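Local coordinates for conjugal transfer protein TRWB (Escherichia coli, PDB 1E9R) that probably couples ATP hydrolysis to DNA transfer in bacterial conjugation, as a coupling protein that assembles into a six-membered ring resembling ring helicases and F1-ATPase, at residues 112-126 with 224-236. Residues are numbered along the deposited sequence; the frame is centred on the assembly and turned at random.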
ATOM      1  N   THR B 112      35.768 -31.155  -1.744  1.00 42.40           N
ATOM      2  CA  THR B 112      35.698 -29.731  -2.059  1.00 43.32           C
ATOM      3  C   THR B 112      37.054 -29.082  -2.267  1.00 43.02           C
ATOM      4  O   THR B 112      38.048 -29.500  -1.685  1.00 43.88           O
ATOM      5  CB  THR B 112      34.996 -28.930  -0.945  1.00 45.19           C
ATOM      6  OG1 THR B 112      34.888 -27.560  -1.349  1.00 44.30           O
ATOM      7  CG2 THR B 112      35.805 -28.982   0.348  1.00 41.77           C
ATOM      8  N   LYS B 113      37.094 -28.051  -3.102  1.00 42.91           N
ATOM      9  CA  LYS B 113      38.336 -27.320  -3.322  1.00 42.97           C
ATOM     10  C   LYS B 113      38.427 -26.330  -2.158  1.00 42.25           C
ATOM     11  O   LYS B 113      37.428 -26.093  -1.461  1.00 40.77           O
ATOM     12  CB  LYS B 113      38.279 -26.547  -4.638  1.00 44.34           C
ATOM     13  CG  LYS B 113      37.936 -27.392  -5.848  1.00 48.34           C
ATOM     14  CD  LYS B 113      39.100 -28.246  -6.300  1.00 50.21           C
ATOM     15  CE  LYS B 113      40.284 -27.386  -6.704  1.00 52.52           C
ATOM     16  NZ  LYS B 113      41.432 -28.219  -7.173  1.00 54.66           N
ATOM     17  N   GLY B 114      39.614 -25.766  -1.936  1.00 41.97           N
ATOM     18  CA  GLY B 114      39.785 -24.798  -0.862  1.00 40.69           C
ATOM     19  C   GLY B 114      39.476 -23.430  -1.427  1.00 39.67           C
ATOM     20  O   GLY B 114      39.853 -23.157  -2.567  1.00 41.67           O
ATOM     21  N   TRP B 115      38.813 -22.562  -0.661  1.00 38.31           N
ATOM     22  CA  TRP B 115      38.453 -21.251  -1.199  1.00 36.26           C
ATOM     23  C   TRP B 115      38.049 -20.203  -0.166  1.00 34.78           C
ATOM     24  O   TRP B 115      37.620 -20.535   0.941  1.00 35.20           O
ATOM     25  CB  TRP B 115      37.293 -21.438  -2.193  1.00 35.70           C
ATOM     26  CG  TRP B 115      36.746 -20.163  -2.799  1.00 35.25           C
ATOM     27  CD1 TRP B 115      37.136 -19.573  -3.969  1.00 35.41           C
ATOM     28  CD2 TRP B 115      35.700 -19.341  -2.264  1.00 35.84           C
ATOM     29  NE1 TRP B 115      36.394 -18.438  -4.200  1.00 35.10           N
ATOM     30  CE2 TRP B 115      35.506 -18.271  -3.168  1.00 36.40           C
ATOM     31  CE3 TRP B 115      34.906 -19.402  -1.105  1.00 35.68           C
ATOM     32  CZ2 TRP B 115      34.549 -17.270  -2.952  1.00 33.87           C
ATOM     33  CZ3 TRP B 115      33.959 -18.406  -0.890  1.00 35.79           C
ATOM     34  CH2 TRP B 115      33.789 -17.356  -1.813  1.00 34.78           C
ATOM     35  N   SER B 116      38.189 -18.936  -0.556  1.00 35.07           N
ATOM     36  CA  SER B 116      37.796 -17.781   0.259  1.00 33.99           C
ATOM     37  C   SER B 116      37.677 -16.703  -0.796  1.00 34.83           C
ATOM     38  O   SER B 116      38.380 -16.765  -1.800  1.00 33.71           O
ATOM     39  CB  SER B 116      38.878 -17.377   1.258  1.00 32.41           C
ATOM     40  OG  SER B 116      39.807 -16.474   0.667  1.00 32.89           O
ATOM     41  N   PHE B 117      36.819 -15.712  -0.587  1.00 33.34           N
ATOM     42  CA  PHE B 117      36.670 -14.685  -1.598  1.00 33.38           C
ATOM     43  C   PHE B 117      37.971 -13.953  -1.895  1.00 33.02           C
ATOM     44  O   PHE B 117      38.087 -13.294  -2.925  1.00 33.41           O
ATOM     45  CB  PHE B 117      35.559 -13.695  -1.226  1.00 33.40           C
ATOM     46  CG  PHE B 117      35.955 -12.670  -0.206  1.00 33.16           C
ATOM     47  CD1 PHE B 117      35.916 -12.959   1.146  1.00 32.61           C
ATOM     48  CD2 PHE B 117      36.351 -11.400  -0.604  1.00 33.00           C
ATOM     49  CE1 PHE B 117      36.265 -11.992   2.086  1.00 35.20           C
ATOM     50  CE2 PHE B 117      36.701 -10.433   0.328  1.00 34.17           C
ATOM     51  CZ  PHE B 117      36.657 -10.730   1.673  1.00 34.71           C
ATOM     52  N   PHE B 118      38.957 -14.074  -1.014  1.00 32.61           N
ATOM     53  CA  PHE B 118      40.237 -13.411  -1.250  1.00 33.53           C
ATOM     54  C   PHE B 118      40.838 -13.856  -2.585  1.00 33.60           C
ATOM     55  O   PHE B 118      41.491 -13.074  -3.280  1.00 35.54           O
ATOM     56  CB  PHE B 118      41.240 -13.721  -0.128  1.00 30.79           C
ATOM     57  CG  PHE B 118      41.060 -12.883   1.107  1.00 27.89           C
ATOM     58  CD1 PHE B 118      41.506 -11.569   1.138  1.00 27.18           C
ATOM     59  CD2 PHE B 118      40.440 -13.404   2.239  1.00 27.44           C
ATOM     60  CE1 PHE B 118      41.339 -10.774   2.285  1.00 28.53           C
ATOM     61  CE2 PHE B 118      40.267 -12.620   3.393  1.00 26.88           C
ATOM     62  CZ  PHE B 118      40.720 -11.300   3.413  1.00 27.57           C
ATOM     63  N   ASN B 119      40.598 -15.115  -2.938  1.00 34.78           N
ATOM     64  CA  ASN B 119      41.128 -15.695  -4.167  1.00 35.84           C
ATOM     65  C   ASN B 119      40.615 -15.063  -5.456  1.00 37.14           C
ATOM     66  O   ASN B 119      41.141 -15.363  -6.531  1.00 39.64           O
ATOM     67  CB  ASN B 119      40.828 -17.200  -4.226  1.00 34.20           C
ATOM     68  CG  ASN B 119      41.304 -17.949  -2.986  1.00 34.10           C
ATOM     69  OD1 ASN B 119      42.186 -17.487  -2.266  1.00 32.59           O
ATOM     70  ND2 ASN B 119      40.726 -19.125  -2.745  1.00 32.40           N
ATOM     71  N   GLU B 120      39.601 -14.201  -5.365  1.00 36.48           N
ATOM     72  CA  GLU B 120      39.034 -13.591  -6.568  1.00 34.56           C
ATOM     73  C   GLU B 120      39.462 -12.152  -6.782  1.00 35.12           C
ATOM     74  O   GLU B 120      39.110 -11.527  -7.784  1.00 36.96           O
ATOM     75  CB  GLU B 120      37.510 -13.649  -6.520  1.00 33.11           C
ATOM     76  CG  GLU B 120      36.927 -14.992  -6.094  1.00 32.36           C
ATOM     77  CD  GLU B 120      37.327 -16.151  -6.995  1.00 29.71           C
ATOM     78  OE1 GLU B 120      37.934 -15.927  -8.059  1.00 34.08           O
ATOM     79  OE2 GLU B 120      37.017 -17.303  -6.637  1.00 30.65           O
ATOM     80  N   ILE B 121      40.235 -11.622  -5.848  1.00 35.57           N
ATOM     81  CA  ILE B 121      40.664 -10.243  -5.963  1.00 37.65           C
ATOM     82  C   ILE B 121      41.825 -10.109  -6.937  1.00 41.89           C
ATOM     83  O   ILE B 121      42.877 -10.721  -6.746  1.00 43.31           O
ATOM     84  CB  ILE B 121      41.077  -9.690  -4.579  1.00 35.15           C
ATOM     85  CG1 ILE B 121      39.994 -10.010  -3.542  1.00 33.53           C
ATOM     86  CG2 ILE B 121      41.309  -8.182  -4.662  1.00 35.60           C
ATOM     87  CD1 ILE B 121      38.657  -9.338  -3.796  1.00 29.05           C
ATOM     88  N   ARG B 122      41.627  -9.330  -7.997  1.00 45.00           N
ATOM     89  CA  ARG B 122      42.689  -9.093  -8.973  1.00 47.38           C
ATOM     90  C   ARG B 122      43.049  -7.610  -8.902  1.00 48.89           C
ATOM     91  O   ARG B 122      44.202  -7.250  -8.688  1.00 49.99           O
ATOM     92  CB  ARG B 122      42.233  -9.412 -10.399  1.00 47.79           C
ATOM     93  CG  ARG B 122      41.733 -10.822 -10.645  1.00 50.02           C
ATOM     94  CD  ARG B 122      42.842 -11.827 -10.759  1.00 49.01           C
ATOM     95  NE  ARG B 122      42.324 -13.131 -11.170  1.00 50.79           N
ATOM     96  CZ  ARG B 122      41.905 -13.431 -12.398  1.00 49.89           C
ATOM     97  NH1 ARG B 122      41.937 -12.516 -13.358  1.00 49.57           N
ATOM     98  NH2 ARG B 122      41.468 -14.655 -12.670  1.00 47.62           N
ATOM     99  N   ASN B 123      42.049  -6.753  -9.080  1.00 49.92           N
ATOM    100  CA  ASN B 123      42.252  -5.306  -9.042  1.00 50.52           C
ATOM    101  C   ASN B 123      41.588  -4.668  -7.829  1.00 50.33           C
ATOM    102  O   ASN B 123      40.811  -5.307  -7.121  1.00 50.00           O
ATOM    103  CB  ASN B 123      41.700  -4.673 -10.311  1.00 51.42           C
ATOM    104  CG  ASN B 123      42.340  -5.235 -11.550  1.00 54.00           C
ATOM    105  OD1 ASN B 123      43.503  -4.973 -11.826  1.00 55.15           O
ATOM    106  ND2 ASN B 123      41.586  -6.030 -12.300  1.00 55.56           N
ATOM    107  N   ASP B 124      41.889  -3.397  -7.604  1.00 49.79           N
ATOM    108  CA  ASP B 124      41.329  -2.688  -6.466  1.00 50.18           C
ATOM    109  C   ASP B 124      39.808  -2.655  -6.474  1.00 49.21           C
ATOM    110  O   ASP B 124      39.183  -2.728  -5.426  1.00 48.95           O
ATOM    111  CB  ASP B 124      41.865  -1.257  -6.416  1.00 51.83           C
ATOM    112  CG  ASP B 124      41.405  -0.504  -5.172  1.00 54.08           C
ATOM    113  OD1 ASP B 124      41.442  -1.097  -4.065  1.00 53.85           O
ATOM    114  OD2 ASP B 124      41.016   0.682  -5.303  1.00 55.09           O
ATOM    115  N   TYR B 125      39.205  -2.554  -7.651  1.00 48.89           N
ATOM    116  CA  TYR B 125      37.752  -2.500  -7.720  1.00 49.40           C
ATOM    117  C   TYR B 125      37.070  -3.843  -7.442  1.00 47.04           C
ATOM    118  O   TYR B 125      35.840  -3.913  -7.364  1.00 46.29           O
ATOM    119  CB  TYR B 125      37.303  -1.938  -9.080  1.00 52.92           C
ATOM    120  CG  TYR B 125      37.363  -2.906 -10.250  1.00 58.46           C
ATOM    121  CD1 TYR B 125      36.299  -3.786 -10.518  1.00 59.50           C
ATOM    122  CD2 TYR B 125      38.477  -2.934 -11.101  1.00 60.27           C
ATOM    123  CE1 TYR B 125      36.346  -4.677 -11.614  1.00 61.58           C
ATOM    124  CE2 TYR B 125      38.536  -3.818 -12.196  1.00 61.47           C
ATOM    125  CZ  TYR B 125      37.469  -4.686 -12.447  1.00 63.05           C
ATOM    126  OH  TYR B 125      37.541  -5.562 -13.515  1.00 61.60           O
ATOM    127  N   ASP B 126      37.857  -4.907  -7.278  1.00 45.29           N
ATOM    128  CA  ASP B 126      37.283  -6.222  -7.005  1.00 41.78           C
ATOM    129  C   ASP B 126      36.834  -6.377  -5.566  1.00 40.31           C
ATOM    130  O   ASP B 126      36.070  -7.287  -5.254  1.00 39.55           O
ATOM    131  CB  ASP B 126      38.268  -7.343  -7.326  1.00 38.59           C
ATOM    132  CG  ASP B 126      38.497  -7.500  -8.796  1.00 37.88           C
ATOM    133  OD1 ASP B 126      37.569  -7.195  -9.569  1.00 38.33           O
ATOM    134  OD2 ASP B 126      39.596  -7.941  -9.184  1.00 37.70           O
ATOM    135  N   MET B 224      34.749 -22.773   5.883  1.00 41.69           N
ATOM    136  CA  MET B 224      35.010 -23.321   4.560  1.00 41.33           C
ATOM    137  C   MET B 224      36.478 -23.686   4.447  1.00 40.92           C
ATOM    138  O   MET B 224      37.350 -22.859   4.710  1.00 40.67           O
ATOM    139  CB  MET B 224      34.675 -22.293   3.476  1.00 43.39           C
ATOM    140  CG  MET B 224      33.909 -22.840   2.257  1.00 46.08           C
ATOM    141  SD  MET B 224      34.816 -23.797   1.029  1.00 47.77           S
ATOM    142  CE  MET B 224      33.641 -24.957   0.597  1.00 47.42           C
ATOM    143  N   PRO B 225      36.770 -24.940   4.065  1.00 40.00           N
ATOM    144  CA  PRO B 225      38.153 -25.389   3.914  1.00 40.59           C
ATOM    145  C   PRO B 225      38.914 -24.375   3.071  1.00 40.52           C
ATOM    146  O   PRO B 225      38.454 -23.989   1.994  1.00 40.85           O
ATOM    147  CB  PRO B 225      37.988 -26.730   3.212  1.00 38.62           C
ATOM    148  CG  PRO B 225      36.716 -27.253   3.836  1.00 39.42           C
ATOM    149  CD  PRO B 225      35.823 -26.042   3.802  1.00 37.57           C
ATOM    150  N   ASP B 226      40.069 -23.931   3.549  1.00 42.86           N
ATOM    151  CA  ASP B 226      40.819 -22.951   2.789  1.00 45.24           C
ATOM    152  C   ASP B 226      41.695 -23.576   1.727  1.00 44.97           C
ATOM    153  O   ASP B 226      42.123 -24.721   1.847  1.00 43.92           O
ATOM    154  CB  ASP B 226      41.666 -22.070   3.704  1.00 49.26           C
ATOM    155  CG  ASP B 226      41.538 -20.588   3.347  1.00 53.24           C
ATOM    156  OD1 ASP B 226      41.733 -20.243   2.151  1.00 54.47           O
ATOM    157  OD2 ASP B 226      41.236 -19.769   4.256  1.00 55.30           O
ATOM    158  N   GLY B 227      41.942 -22.809   0.675  1.00 44.04           N
ATOM    159  CA  GLY B 227      42.758 -23.280  -0.421  1.00 44.96           C
ATOM    160  C   GLY B 227      42.989 -22.112  -1.343  1.00 46.26           C
ATOM    161  O   GLY B 227      42.656 -20.979  -0.991  1.00 46.40           O
ATOM    162  N   ASP B 228      43.542 -22.374  -2.521  1.00 46.15           N
ATOM    163  CA  ASP B 228      43.811 -21.300  -3.465  1.00 48.26           C
ATOM    164  C   ASP B 228      42.950 -21.367  -4.719  1.00 43.98           C
ATOM    165  O   ASP B 228      43.242 -20.691  -5.711  1.00 43.46           O
ATOM    166  CB  ASP B 228      45.300 -21.280  -3.842  1.00 54.46           C
ATOM    167  CG  ASP B 228      45.801 -22.633  -4.320  1.00 60.56           C
ATOM    168  OD1 ASP B 228      44.974 -23.568  -4.487  1.00 68.00           O
ATOM    169  OD2 ASP B 228      47.028 -22.760  -4.527  1.00 65.06           O
ATOM    170  N   PHE B 229      41.887 -22.166  -4.673  1.00 41.25           N
ATOM    171  CA  PHE B 229      41.011 -22.272  -5.824  1.00 41.72           C
ATOM    172  C   PHE B 229      40.330 -20.940  -6.118  1.00 41.13           C
ATOM    173  O   PHE B 229      39.782 -20.305  -5.216  1.00 39.97           O
ATOM    174  CB  PHE B 229      39.946 -23.337  -5.603  1.00 42.04           C
ATOM    175  CG  PHE B 229      38.976 -23.445  -6.737  1.00 43.44           C
ATOM    176  CD1 PHE B 229      39.397 -23.895  -7.982  1.00 42.78           C
ATOM    177  CD2 PHE B 229      37.654 -23.049  -6.582  1.00 42.18           C
ATOM    178  CE1 PHE B 229      38.512 -23.949  -9.065  1.00 44.17           C
ATOM    179  CE2 PHE B 229      36.761 -23.101  -7.663  1.00 42.32           C
ATOM    180  CZ  PHE B 229      37.194 -23.550  -8.904  1.00 44.04           C
ATOM    181  N   SER B 230      40.380 -20.520  -7.382  1.00 39.96           N
ATOM    182  CA  SER B 230      39.764 -19.267  -7.818  1.00 38.79           C
ATOM    183  C   SER B 230      38.727 -19.539  -8.893  1.00 39.03           C
ATOM    184  O   SER B 230      39.050 -20.086  -9.947  1.00 38.56           O
ATOM    185  CB  SER B 230      40.813 -18.307  -8.380  1.00 39.98           C
ATOM    186  OG  SER B 230      40.195 -17.192  -9.002  1.00 40.49           O
ATOM    187  N   ILE B 231      37.479 -19.161  -8.626  1.00 36.88           N
ATOM    188  CA  ILE B 231      36.411 -19.364  -9.589  1.00 34.56           C
ATOM    189  C   ILE B 231      36.724 -18.590 -10.873  1.00 33.72           C
ATOM    190  O   ILE B 231      36.426 -19.061 -11.967  1.00 32.35           O
ATOM    191  CB  ILE B 231      35.056 -18.904  -9.018  1.00 34.51           C
ATOM    192  CG1 ILE B 231      34.658 -19.801  -7.842  1.00 33.92           C
ATOM    193  CG2 ILE B 231      33.988 -18.948 -10.102  1.00 29.27           C
ATOM    194  CD1 ILE B 231      33.429 -19.333  -7.098  1.00 33.44           C
ATOM    195  N   ARG B 232      37.341 -17.416 -10.736  1.00 33.96           N
ATOM    196  CA  ARG B 232      37.698 -16.594 -11.891  1.00 34.68           C
ATOM    197  C   ARG B 232      38.695 -17.324 -12.777  1.00 37.46           C
ATOM    198  O   ARG B 232      38.533 -17.393 -14.000  1.00 37.16           O
ATOM    199  CB  ARG B 232      38.319 -15.273 -11.444  1.00 32.19           C
ATOM    200  CG  ARG B 232      37.384 -14.397 -10.672  1.00 31.18           C
ATOM    201  CD  ARG B 232      38.005 -13.052 -10.379  1.00 32.95           C
ATOM    202  NE  ARG B 232      38.139 -12.224 -11.566  1.00 31.65           N
ATOM    203  CZ  ARG B 232      38.533 -10.957 -11.532  1.00 35.44           C
ATOM    204  NH1 ARG B 232      38.829 -10.389 -10.373  1.00 33.01           N
ATOM    205  NH2 ARG B 232      38.621 -10.253 -12.653  1.00 34.96           N
ATOM    206  N   SER B 233      39.740 -17.854 -12.149  1.00 39.36           N
ATOM    207  CA  SER B 233      40.779 -18.588 -12.861  1.00 41.04           C
ATOM    208  C   SER B 233      40.183 -19.850 -13.476  1.00 41.64           C
ATOM    209  O   SER B 233      40.530 -20.225 -14.594  1.00 43.83           O
ATOM    210  CB  SER B 233      41.912 -18.956 -11.905  1.00 41.50           C
ATOM    211  OG  SER B 233      42.521 -17.792 -11.372  1.00 41.08           O
ATOM    212  N   TRP B 234      39.288 -20.502 -12.745  1.00 40.78           N
ATOM    213  CA  TRP B 234      38.642 -21.702 -13.239  1.00 41.02           C
ATOM    214  C   TRP B 234      37.855 -21.396 -14.524  1.00 43.49           C
ATOM    215  O   TRP B 234      37.908 -22.149 -15.499  1.00 44.61           O
ATOM    216  CB  TRP B 234      37.691 -22.251 -12.180  1.00 39.91           C
ATOM    217  CG  TRP B 234      36.903 -23.426 -12.648  1.00 40.17           C
ATOM    218  CD1 TRP B 234      37.348 -24.708 -12.790  1.00 38.99           C
ATOM    219  CD2 TRP B 234      35.533 -23.428 -13.077  1.00 40.65           C
ATOM    220  NE1 TRP B 234      36.345 -25.509 -13.282  1.00 39.56           N
ATOM    221  CE2 TRP B 234      35.219 -24.751 -13.466  1.00 40.85           C
ATOM    222  CE3 TRP B 234      34.540 -22.441 -13.173  1.00 41.26           C
ATOM    223  CZ2 TRP B 234      33.949 -25.113 -13.944  1.00 42.15           C
ATOM    224  CZ3 TRP B 234      33.276 -22.801 -13.650  1.00 41.91           C
ATOM    225  CH2 TRP B 234      32.995 -24.128 -14.029  1.00 41.88           C
ATOM    226  N   LEU B 235      37.119 -20.292 -14.526  1.00 42.74           N
ATOM    227  CA  LEU B 235      36.332 -19.927 -15.698  1.00 43.22           C
ATOM    228  C   LEU B 235      37.215 -19.731 -16.911  1.00 44.22           C
ATOM    229  O   LEU B 235      36.856 -20.107 -18.025  1.00 44.63           O
ATOM    230  CB  LEU B 235      35.539 -18.646 -15.433  1.00 41.30           C
ATOM    231  CG  LEU B 235      34.336 -18.791 -14.499  1.00 41.40           C
ATOM    232  CD1 LEU B 235      33.746 -17.425 -14.198  1.00 41.39           C
ATOM    233  CD2 LEU B 235      33.305 -19.690 -15.141  1.00 40.35           C
ATOM    234  N   GLU B 236      38.382 -19.149 -16.683  1.00 45.65           N
ATOM    235  CA  GLU B 236      39.320 -18.876 -17.756  1.00 49.47           C
ATOM    236  C   GLU B 236      40.046 -20.115 -18.244  1.00 49.68           C
ATOM    237  O   GLU B 236      40.517 -20.149 -19.374  1.00 50.75           O
ATOM    238  CB  GLU B 236      40.340 -17.840 -17.291  1.00 51.05           C
ATOM    239  CG  GLU B 236      39.705 -16.548 -16.820  1.00 54.57           C
ATOM    240  CD  GLU B 236      40.723 -15.550 -16.317  1.00 57.98           C
ATOM    241  OE1 GLU B 236      41.457 -15.890 -15.356  1.00 59.50           O
ATOM    242  OE2 GLU B 236      40.782 -14.431 -16.880  1.00 60.36           O
TER
HETATM  243  O   HOH W   1      41.878 -14.809  -9.387  1.00 36.31           O
HETATM  244  O   HOH W   2      39.394  -7.500 -11.947  1.00 42.83           O
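Gly114 and Gly227 bring the two backbones to within 3.4 Å, CA to CA, and bonds from Trp115 N to Pro225 O and from Phe229 N to Gly114 O flank this crossing. The contact illustrates how a carboxylate can receive the N-terminus of a helix, here 231-236, beside strand 103-105, outermost within the chain in the P-loop NTPase sheet. Ser230 is the N-cap, its OG accepting from Ser233 N, while Glu120 takes the preceding amides: OE2 binds Ile231 N through its syn lone pair (2.8 Å) and OE1 accepts from Arg232 N. From the face opposite Arg232 N, Ser230 OG donates to OE1 at 2.8 Å. Trp115 NE1 reaches OE2, which lies in the indole plane, from the anti side of the carboxylate, so four donors grip the buried group and fix its rotation. A glutamine here would probably turn an NH2 toward two of these donors, leaving them without an acceptor and weakening the hold on the helix start. Asn119 ND2 bridges Gly227 O and Phe229 O, approaching each from above its carbonyl plane. Arg122, bent at chi2 (-77°), lays its guanidinium on that of Arg232, centres 4.3 Å apart; Glu236 and Asp126 probably offset the like charges. Arg232 NH1 points almost straight down the carbonyl of Glu120, 2.8 Å from its O, and forms a salt bridge with Asp126 OD2, through a weak hydrogen bond, the carboxylate standing 86° to the guanidinium.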